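Local coordinates for uncharacterized protein (PDB 6ANS) that is of unknown function but carries DUF1214 family sequence in two parts of its chain and is found here with a bound sodium ion, at residues V306-L316 against W352-T360; R72-M80 against F93-I102. One frame throughout, in Å; residues are numbered along the deposited sequence.

Contact 1. Residues V306-L316 against W352-T360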
loop_
_atom_site.group_PDB
_atom_site.type_symbol
_atom_site.label_atom_id
_atom_site.label_comp_id
_atom_site.label_asym_id
_atom_site.label_seq_id
_atom_site.Cartn_x
_atom_site.Cartn_y
_atom_site.Cartn_z
ATOM N N VAL A 306 -0.005 -25.553 5.171
ATOM C CA VAL A 306 -1.375 -25.459 5.649
ATOM C C VAL A 306 -1.478 -24.175 6.465
ATOM O O VAL A 306 -0.563 -23.832 7.222
ATOM C CB VAL A 306 -1.780 -26.701 6.469
ATOM C CG1 VAL A 306 -0.830 -26.907 7.651
ATOM C CG2 VAL A 306 -3.236 -26.589 6.923
ATOM N N GLN A 307 -2.573 -23.441 6.286
ATOM C CA GLN A 307 -2.717 -22.144 6.920
ATOM C C GLN A 307 -4.083 -22.030 7.574
ATOM O O GLN A 307 -5.064 -22.611 7.101
ATOM C CB GLN A 307 -2.554 -21.011 5.908
ATOM C CG GLN A 307 -3.649 -21.003 4.826
ATOM C CD GLN A 307 -3.438 -19.904 3.804
ATOM O OE1 GLN A 307 -2.624 -20.050 2.896
ATOM N NE2 GLN A 307 -4.174 -18.795 3.946
ATOM N N LEU A 308 -4.145 -21.241 8.644
ATOM C CA LEU A 308 -5.390 -20.984 9.347
ATOM C C LEU A 308 -5.872 -19.581 8.983
ATOM O O LEU A 308 -5.074 -18.641 8.952
ATOM C CB LEU A 308 -5.196 -21.135 10.855
ATOM C CG LEU A 308 -6.481 -21.484 11.625
ATOM C CD1 LEU A 308 -6.969 -22.879 11.207
ATOM C CD2 LEU A 308 -6.274 -21.405 13.138
ATOM N N ASN A 309 -7.166 -19.459 8.664
ATOM C CA ASN A 309 -7.780 -18.217 8.199
ATOM C C ASN A 309 -8.978 -17.851 9.062
ATOM O O ASN A 309 -9.538 -18.695 9.762
ATOM C CB ASN A 309 -8.296 -18.304 6.745
ATOM C CG ASN A 309 -7.285 -18.926 5.788
ATOM O OD1 ASN A 309 -6.076 -18.723 5.919
ATOM N ND2 ASN A 309 -7.790 -19.642 4.779
ATOM N N ASN A 310 -9.423 -16.593 8.947
ATOM C CA ASN A 310 -10.727 -16.249 9.497
ATOM C C ASN A 310 -11.826 -16.644 8.508
ATOM O O ASN A 310 -11.568 -17.241 7.458
ATOM C CB ASN A 310 -10.795 -14.767 9.875
ATOM C CG ASN A 310 -10.690 -13.827 8.685
ATOM O OD1 ASN A 310 -10.759 -14.225 7.512
ATOM N ND2 ASN A 310 -10.518 -12.553 8.995
ATOM N N TYR A 311 -13.079 -16.317 8.850
ATOM C CA TYR A 311 -14.189 -16.728 7.996
ATOM C C TYR A 311 -14.114 -16.091 6.617
ATOM O O TYR A 311 -14.595 -16.677 5.640
ATOM C CB TYR A 311 -15.532 -16.392 8.640
ATOM C CG TYR A 311 -16.690 -16.933 7.826
ATOM C CD1 TYR A 311 -17.084 -18.261 7.949
ATOM C CD2 TYR A 311 -17.374 -16.125 6.921
ATOM C CE1 TYR A 311 -18.129 -18.774 7.218
ATOM C CE2 TYR A 311 -18.444 -16.620 6.192
ATOM C CZ TYR A 311 -18.810 -17.949 6.339
ATOM O OH TYR A 311 -19.851 -18.464 5.610
ATOM N N TRP A 312 -13.534 -14.895 6.521
ATOM C CA TRP A 312 -13.386 -14.154 5.270
ATOM C C TRP A 312 -12.246 -14.669 4.398
ATOM O O TRP A 312 -11.953 -14.059 3.360
ATOM C CB TRP A 312 -13.202 -12.666 5.618
ATOM C CG TRP A 312 -14.268 -12.286 6.625
ATOM C CD1 TRP A 312 -14.088 -11.929 7.937
ATOM C CD2 TRP A 312 -15.683 -12.330 6.414
ATOM N NE1 TRP A 312 -15.308 -11.725 8.541
ATOM C CE2 TRP A 312 -16.302 -11.958 7.628
ATOM C CE3 TRP A 312 -16.487 -12.623 5.308
ATOM C CZ2 TRP A 312 -17.688 -11.871 7.766
ATOM C CZ3 TRP A 312 -17.869 -12.540 5.448
ATOM C CH2 TRP A 312 -18.451 -12.167 6.669
HETATM N N MSE A 313 -11.597 -15.760 4.808
HETATM C CA MSE A 313 -10.527 -16.410 4.050
HETATM C C MSE A 313 -9.316 -15.494 3.923
HETATM O O MSE A 313 -8.540 -15.556 2.969
HETATM C CB MSE A 313 -11.056 -16.899 2.685
HETATM C CG MSE A 313 -12.224 -17.870 2.889
HETATM SE SE MSE A 313 -12.791 -18.887 1.278
HETATM C CE MSE A 313 -11.102 -19.884 1.013
ATOM N N GLU A 314 -9.151 -14.635 4.916
ATOM C CA GLU A 314 -7.871 -13.992 5.145
ATOM C C GLU A 314 -7.076 -14.890 6.070
ATOM O O GLU A 314 -7.600 -15.317 7.105
ATOM C CB GLU A 314 -8.025 -12.637 5.822
ATOM C CG GLU A 314 -8.897 -11.613 5.154
ATOM C CD GLU A 314 -8.958 -10.372 6.032
ATOM O OE1 GLU A 314 -9.534 -10.461 7.131
ATOM O OE2 GLU A 314 -8.373 -9.340 5.655
ATOM N N SER A 315 -5.815 -15.146 5.730
ATOM C CA SER A 315 -4.940 -15.776 6.711
ATOM C C SER A 315 -4.965 -14.968 8.000
ATOM O O SER A 315 -5.130 -13.743 7.986
ATOM C CB SER A 315 -3.503 -15.885 6.185
ATOM O OG SER A 315 -2.964 -14.612 5.875
ATOM N N LEU A 316 -4.819 -15.663 9.126
ATOM C CA LEU A 316 -4.645 -14.977 10.400
ATOM C C LEU A 316 -3.323 -14.209 10.389
ATOM O O LEU A 316 -2.574 -14.281 9.410
ATOM C CB LEU A 316 -4.736 -15.971 11.558
ATOM C CG LEU A 316 -6.102 -16.681 11.672
ATOM C CD1 LEU A 316 -6.140 -17.586 12.906
ATOM C CD2 LEU A 316 -7.258 -15.685 11.692
ATOM N N TRP A 352 1.818 -26.712 15.025
ATOM C CA TRP A 352 0.729 -25.987 15.662
ATOM C C TRP A 352 0.214 -24.854 14.784
ATOM O O TRP A 352 0.998 -24.096 14.209
ATOM C CB TRP A 352 1.213 -25.435 17.009
ATOM C CG TRP A 352 0.228 -24.611 17.752
ATOM C CD1 TRP A 352 -1.083 -24.898 17.973
ATOM C CD2 TRP A 352 0.477 -23.346 18.374
ATOM N NE1 TRP A 352 -1.666 -23.895 18.707
ATOM C CE2 TRP A 352 -0.728 -22.931 18.968
ATOM C CE3 TRP A 352 1.611 -22.534 18.505
ATOM C CZ2 TRP A 352 -0.842 -21.732 19.674
ATOM C CZ3 TRP A 352 1.497 -21.344 19.206
ATOM C CH2 TRP A 352 0.278 -20.953 19.777
ATOM N N LEU A 353 -1.109 -24.736 14.699
ATOM C CA LEU A 353 -1.774 -23.560 14.148
ATOM C C LEU A 353 -2.562 -22.879 15.269
ATOM O O LEU A 353 -3.465 -23.489 15.855
ATOM C CB LEU A 353 -2.692 -23.939 12.981
ATOM C CG LEU A 353 -2.024 -24.650 11.805
ATOM C CD1 LEU A 353 -3.031 -24.993 10.725
ATOM C CD2 LEU A 353 -0.845 -23.833 11.224
ATOM N N ASP A 354 -2.216 -21.622 15.562
ATOM C CA ASP A 354 -2.802 -20.863 16.666
ATOM C C ASP A 354 -4.158 -20.294 16.245
ATOM O O ASP A 354 -4.243 -19.578 15.241
ATOM C CB ASP A 354 -1.849 -19.731 17.060
ATOM C CG ASP A 354 -2.314 -18.943 18.280
ATOM O OD1 ASP A 354 -3.483 -19.083 18.712
ATOM O OD2 ASP A 354 -1.494 -18.156 18.801
ATOM N N THR A 355 -5.219 -20.599 17.007
ATOM C CA THR A 355 -6.537 -20.074 16.647
ATOM C C THR A 355 -6.657 -18.571 16.889
ATOM O O THR A 355 -7.581 -17.944 16.353
ATOM C CB THR A 355 -7.662 -20.809 17.393
ATOM O OG1 THR A 355 -7.426 -20.780 18.808
ATOM C CG2 THR A 355 -7.781 -22.262 16.895
ATOM N N ALA A 356 -5.752 -17.981 17.671
ATOM C CA ALA A 356 -5.585 -16.525 17.715
ATOM C C ALA A 356 -6.899 -15.808 18.036
ATOM O O ALA A 356 -7.276 -14.824 17.396
ATOM C CB ALA A 356 -4.993 -16.015 16.393
ATOM N N GLY A 357 -7.612 -16.330 19.033
ATOM C CA GLY A 357 -8.827 -15.706 19.505
ATOM C C GLY A 357 -10.073 -16.013 18.705
ATOM O O GLY A 357 -11.148 -15.543 19.080
ATOM N N HIS A 358 -9.974 -16.779 17.621
ATOM C CA HIS A 358 -11.118 -17.050 16.756
ATOM C C HIS A 358 -11.825 -18.330 17.180
ATOM O O HIS A 358 -11.175 -19.353 17.418
ATOM C CB HIS A 358 -10.687 -17.182 15.297
ATOM C CG HIS A 358 -10.221 -15.901 14.695
ATOM N ND1 HIS A 358 -9.077 -15.261 15.111
ATOM C CD2 HIS A 358 -10.757 -15.128 13.722
ATOM C CE1 HIS A 358 -8.923 -14.148 14.416
ATOM N NE2 HIS A 358 -9.928 -14.045 13.565
ATOM N N ARG A 359 -13.157 -18.271 17.268
ATOM C CA ARG A 359 -13.927 -19.483 17.500
ATOM C C ARG A 359 -14.158 -20.252 16.208
ATOM O O ARG A 359 -14.333 -21.476 16.254
ATOM C CB ARG A 359 -15.266 -19.156 18.172
ATOM N N THR A 360 -14.080 -19.581 15.058
ATOM C CA THR A 360 -14.364 -20.223 13.784
ATOM C C THR A 360 -13.545 -19.556 12.686
ATOM O O THR A 360 -13.110 -18.411 12.817
ATOM C CB THR A 360 -15.861 -20.165 13.443
ATOM O OG1 THR A 360 -16.083 -20.839 12.204
ATOM C CG2 THR A 360 -16.327 -18.720 13.291
HETATM O O HOH W 1 -13.494 -15.899 11.557
#
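The carbonyl oxygen of Thr355, against which the Leu316 methyl CD1 rests, is gripped twice by His358: the backbone N of His358 lies 2.9 Å from Thr355 O, and ring atom ND1 adds a weak second bond. His358 ND1 also donates to Ala356 O at 2.9 Å, arriving from above the carbonyl plane. The backbone bond closes the type I' turn Thr355-His358, while the ND1 bonds help fix the rotation of the imidazole, whose NE2 is bonded to Glu65. Before the turn, Asp354 OD1 takes the N-H of Ala356 at 2.7 Å in an Asx turn.

One face of the held ring receives Leu316: CD2 stands 3.7 Å from the His358 ring centroid, 19° off the normal, in a CH-pi contact, while CD1 reaches Ala356 CB. Asn310 approaches the same ring obliquely through CB. The Asn310 amide is held at both ends, OD1 accepting from Glu314 N and Asn310 ND2 donating to Glu314 OE1 at 3.0 Å as well as to Glu65, so Glu65 OE1 links Asn310 ND2 with His358 NE2.

With CG of Leu308 anti to the backbone N (chi1 -155°), Leu308 CD2 is carried to 3.4 Å from Asp354 O and on toward Thr355. Further along, Val306 CG2 meets Leu353 CD1 at 4.1 Å. Water 1 bridges Tyr311 N and Thr360 O, continuing the pairing of strands 303-309 and 360-368 beyond their direct hydrogen bonds. Strand 303-309 of an antiparallel sheet thus packs, through Val306 and Leu308, on edge strand 351-354 of a neighbouring mixed sheet, with 355-359 as the tight connection into strand 360-368.

Contact 2. Residues R72-M80 against F93-I102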
loop_
_atom_site.group_PDB
_atom_site.type_symbol
_atom_site.label_atom_id
_atom_site.label_comp_id
_atom_site.label_asym_id
_atom_site.label_seq_id
_atom_site.Cartn_x
_atom_site.Cartn_y
_atom_site.Cartn_z
ATOM N N ARG A 72 -9.791 -3.514 3.373
ATOM C CA ARG A 72 -8.596 -4.079 2.747
ATOM C C ARG A 72 -8.824 -4.389 1.269
ATOM O O ARG A 72 -7.933 -4.179 0.439
ATOM C CB ARG A 72 -8.155 -5.332 3.493
ATOM C CG ARG A 72 -7.605 -5.017 4.883
ATOM C CD ARG A 72 -7.452 -6.265 5.722
ATOM N NE ARG A 72 -6.636 -6.010 6.901
ATOM C CZ ARG A 72 -6.087 -6.962 7.649
ATOM N NH1 ARG A 72 -6.279 -8.248 7.343
ATOM N NH2 ARG A 72 -5.327 -6.622 8.690
ATOM N N LEU A 73 -10.006 -4.901 0.921
ATOM C CA LEU A 73 -10.298 -5.162 -0.486
ATOM C C LEU A 73 -10.245 -3.868 -1.288
ATOM O O LEU A 73 -9.735 -3.842 -2.417
ATOM C CB LEU A 73 -11.666 -5.822 -0.616
ATOM C CG LEU A 73 -11.755 -7.223 0.002
ATOM C CD1 LEU A 73 -13.156 -7.789 -0.164
ATOM C CD2 LEU A 73 -10.729 -8.142 -0.634
HETATM N N MSE A 74 -10.738 -2.779 -0.697
HETATM C CA MSE A 74 -10.728 -1.422 -1.249
HETATM C C MSE A 74 -9.355 -0.982 -1.694
HETATM O O MSE A 74 -9.133 -0.447 -2.765
HETATM C CB MSE A 74 -11.197 -0.437 -0.180
HETATM C CG MSE A 74 -12.511 0.207 -0.387
HETATM SE SE MSE A 74 -12.828 1.441 1.117
HETATM C CE MSE A 74 -12.000 2.971 0.247
ATOM N N ARG A 75 -8.423 -1.157 -0.769
ATOM C CA ARG A 75 -7.054 -0.731 -1.019
ATOM C C ARG A 75 -6.458 -1.514 -2.183
ATOM O O ARG A 75 -5.842 -0.934 -3.085
ATOM C CB ARG A 75 -6.231 -0.900 0.259
ATOM C CG ARG A 75 -6.593 0.113 1.384
ATOM C CD ARG A 75 -6.210 -0.421 2.778
ATOM N NE ARG A 75 -4.793 -0.770 2.847
ATOM C CZ ARG A 75 -4.302 -1.805 3.527
ATOM N NH1 ARG A 75 -5.104 -2.609 4.228
ATOM N NH2 ARG A 75 -3.001 -2.039 3.503
ATOM N N ILE A 76 -6.659 -2.840 -2.188
ATOM C CA ILE A 76 -6.185 -3.668 -3.293
ATOM C C ILE A 76 -6.877 -3.258 -4.585
ATOM O O ILE A 76 -6.236 -3.075 -5.631
ATOM C CB ILE A 76 -6.428 -5.159 -2.990
ATOM C CG1 ILE A 76 -5.591 -5.623 -1.797
ATOM C CG2 ILE A 76 -6.093 -6.002 -4.196
ATOM C CD1 ILE A 76 -6.039 -6.988 -1.282
ATOM N N ALA A 77 -8.196 -3.088 -4.518
ATOM C CA ALA A 77 -8.978 -2.749 -5.696
ATOM C C ALA A 77 -8.492 -1.454 -6.335
ATOM O O ALA A 77 -8.481 -1.335 -7.563
ATOM C CB ALA A 77 -10.454 -2.648 -5.310
ATOM N N LEU A 78 -8.097 -0.464 -5.519
ATOM C CA LEU A 78 -7.698 0.828 -6.078
ATOM C C LEU A 78 -6.329 0.756 -6.755
ATOM O O LEU A 78 -6.084 1.443 -7.751
ATOM C CB LEU A 78 -7.712 1.908 -4.982
ATOM C CG LEU A 78 -9.095 2.384 -4.518
ATOM C CD1 LEU A 78 -9.007 3.189 -3.197
ATOM C CD2 LEU A 78 -9.799 3.207 -5.606
ATOM N N GLU A 79 -5.409 -0.030 -6.204
ATOM C CA GLU A 79 -4.138 -0.231 -6.890
ATOM C C GLU A 79 -4.352 -0.993 -8.183
ATOM O O GLU A 79 -3.786 -0.641 -9.233
ATOM C CB GLU A 79 -3.164 -0.975 -5.970
ATOM C CG GLU A 79 -2.693 -0.125 -4.756
ATOM C CD GLU A 79 -1.742 -0.874 -3.812
ATOM O OE1 GLU A 79 -1.196 -1.924 -4.197
ATOM O OE2 GLU A 79 -1.549 -0.415 -2.668
HETATM N N MSE A 80 -5.180 -2.029 -8.123
HETATM C CA MSE A 80 -5.496 -2.848 -9.266
HETATM C C MSE A 80 -6.130 -2.062 -10.401
HETATM O O MSE A 80 -5.706 -2.177 -11.538
HETATM C CB MSE A 80 -6.431 -3.977 -8.852
HETATM C CG MSE A 80 -6.776 -4.913 -9.999
HETATM SE SE MSE A 80 -7.913 -6.374 -9.359
HETATM C CE MSE A 80 -6.648 -7.326 -8.161
ATOM N N PHE A 93 2.369 -4.443 -8.175
ATOM C CA PHE A 93 2.006 -4.175 -6.793
ATOM C C PHE A 93 1.647 -5.524 -6.190
ATOM O O PHE A 93 1.556 -6.525 -6.896
ATOM C CB PHE A 93 0.839 -3.174 -6.680
ATOM C CG PHE A 93 -0.466 -3.731 -7.180
ATOM C CD1 PHE A 93 -0.761 -3.727 -8.538
ATOM C CD2 PHE A 93 -1.384 -4.280 -6.293
ATOM C CE1 PHE A 93 -1.958 -4.251 -9.010
ATOM C CE2 PHE A 93 -2.598 -4.816 -6.761
ATOM C CZ PHE A 93 -2.874 -4.805 -8.125
ATOM N N SER A 94 1.417 -5.552 -4.882
ATOM C CA SER A 94 1.129 -6.798 -4.188
ATOM C C SER A 94 -0.367 -6.920 -3.957
ATOM O O SER A 94 -0.923 -6.123 -3.202
ATOM C CB SER A 94 1.879 -6.834 -2.855
ATOM O OG SER A 94 1.377 -7.862 -2.022
ATOM N N PRO A 95 -1.065 -7.893 -4.571
ATOM C CA PRO A 95 -2.505 -8.036 -4.345
ATOM C C PRO A 95 -2.864 -8.790 -3.072
ATOM O O PRO A 95 -4.053 -9.010 -2.817
ATOM C CB PRO A 95 -2.967 -8.820 -5.592
ATOM C CG PRO A 95 -1.799 -9.730 -5.871
ATOM C CD PRO A 95 -0.552 -8.929 -5.488
ATOM N N SER A 96 -1.880 -9.232 -2.298
ATOM C CA SER A 96 -2.107 -9.784 -0.966
ATOM C C SER A 96 -0.788 -9.756 -0.218
ATOM O O SER A 96 0.258 -10.065 -0.799
ATOM C CB SER A 96 -2.650 -11.215 -0.993
ATOM O OG SER A 96 -4.062 -11.236 -1.137
ATOM N N HIS A 97 -0.838 -9.337 1.044
ATOM C CA HIS A 97 0.361 -9.183 1.858
ATOM C C HIS A 97 -0.060 -9.160 3.327
ATOM O O HIS A 97 -1.168 -9.584 3.678
ATOM C CB HIS A 97 1.121 -7.914 1.432
ATOM C CG HIS A 97 0.248 -6.693 1.386
ATOM N ND1 HIS A 97 -0.072 -5.959 2.509
ATOM C CD2 HIS A 97 -0.420 -6.111 0.356
ATOM C CE1 HIS A 97 -0.867 -4.956 2.168
ATOM N NE2 HIS A 97 -1.086 -5.023 0.866
ATOM N N GLU A 98 0.792 -8.592 4.174
ATOM C CA GLU A 98 0.561 -8.676 5.610
ATOM C C GLU A 98 -0.713 -7.958 6.036
ATOM O O GLU A 98 -1.327 -8.361 7.024
ATOM C CB GLU A 98 1.757 -8.112 6.380
ATOM C CG GLU A 98 3.027 -8.917 6.231
ATOM C CD GLU A 98 3.816 -8.532 4.991
ATOM O OE1 GLU A 98 3.351 -7.651 4.219
ATOM O OE2 GLU A 98 4.909 -9.109 4.798
ATOM N N THR A 99 -1.134 -6.903 5.324
ATOM C CA THR A 99 -2.285 -6.125 5.787
ATOM C C THR A 99 -3.416 -6.026 4.760
ATOM O O THR A 99 -4.307 -5.190 4.919
ATOM C CB THR A 99 -1.875 -4.711 6.214
ATOM O OG1 THR A 99 -1.436 -3.971 5.070
ATOM C CG2 THR A 99 -0.751 -4.728 7.295
ATOM N N ALA A 100 -3.423 -6.867 3.728
ATOM C CA ALA A 100 -4.548 -6.925 2.793
ATOM C C ALA A 100 -4.548 -8.306 2.174
ATOM O O ALA A 100 -3.520 -8.726 1.637
ATOM C CB ALA A 100 -4.436 -5.856 1.692
ATOM N N LYS A 101 -5.682 -9.014 2.249
ATOM C CA LYS A 101 -5.679 -10.450 2.011
ATOM C C LYS A 101 -6.926 -10.909 1.263
ATOM O O LYS A 101 -8.034 -10.440 1.540
ATOM C CB LYS A 101 -5.552 -11.204 3.342
ATOM C CG LYS A 101 -4.218 -10.947 4.070
ATOM C CD LYS A 101 -4.170 -11.634 5.434
ATOM C CE LYS A 101 -2.829 -11.367 6.141
ATOM N NZ LYS A 101 -2.746 -12.124 7.416
ATOM N N ILE A 102 -6.742 -11.848 0.331
ATOM C CA ILE A 102 -7.824 -12.341 -0.522
ATOM C C ILE A 102 -7.701 -13.850 -0.709
ATOM O O ILE A 102 -6.647 -14.345 -1.126
ATOM C CB ILE A 102 -7.814 -11.672 -1.909
ATOM C CG1 ILE A 102 -8.110 -10.177 -1.827
ATOM C CG2 ILE A 102 -8.821 -12.384 -2.837
ATOM C CD1 ILE A 102 -7.920 -9.455 -3.172
HETATM O O HOH W 2 -4.629 -10.398 9.083
HETATM O O HOH W 3 1.017 -3.021 -3.071
HETATM O O HOH W 4 -2.806 -4.119 -2.725
#
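Arg75 and Thr99 pin a type I turn, His97-Ala100, to the flank of helix 60-83, in the loop that runs on to the sodium site at Gly103 and Ala104. Arg75 grips end-on: NH1 donates to Thr99 O at 2.8 Å and NH2 to Thr99 OG1 at 2.9 Å, the hydroxyl lying in the guanidinium plane. A bend at chi3 (56°) swings the guanidinium aside, toward both Thr99 oxygens. The extended Arg72 lays one guanidinium face over the same carbonyl, while its charge is met by Glu83 of the second subunit as well as by Glu314.

Apolar contacts centre on Ile76. Its CD1 meets Ile102 CD1 tip to tip at 3.6 Å and also touches Ala100 CB, while Leu73 CD2 lies 3.5 Å from Ile102 CG1, the two side chains crossing at a slant. At the other end the Phe93 ring takes Glu79 CB over one face, 4.0 Å from its centroid in a CH-pi contact, and turns CZ to Met80 CB.

Two waters bridge Glu79 and Ser94: water 3 donates to Glu79 OE1 at 2.7 Å and accepts from Ser94 N, and water 4 donates to Ser94 O at 2.8 Å and, weakly, to Glu79 OE1.

From the N terminus, helix 60-83 comes first, and contact 2 closes a short excursion of twelve residues by folding 93-102 back onto it. The chain then builds the sheets containing strands 109-115 to 207-212 and passes through helix 224-251 before contact 1 closes a second loop, of 35 residues, within the later sheets. The two contacts are in series, neither enclosing the other, yet they meet in space: Glu314 OE2 forms a salt bridge with Arg72 NH1 at 2.9 Å, and Lys101 NZ probably bonds Ser315 O. Glu65, earlier on the same helix, bonds segment 352-360 at His358, so helix 60-83 ties the sodium-site loop to the C-terminal sheets.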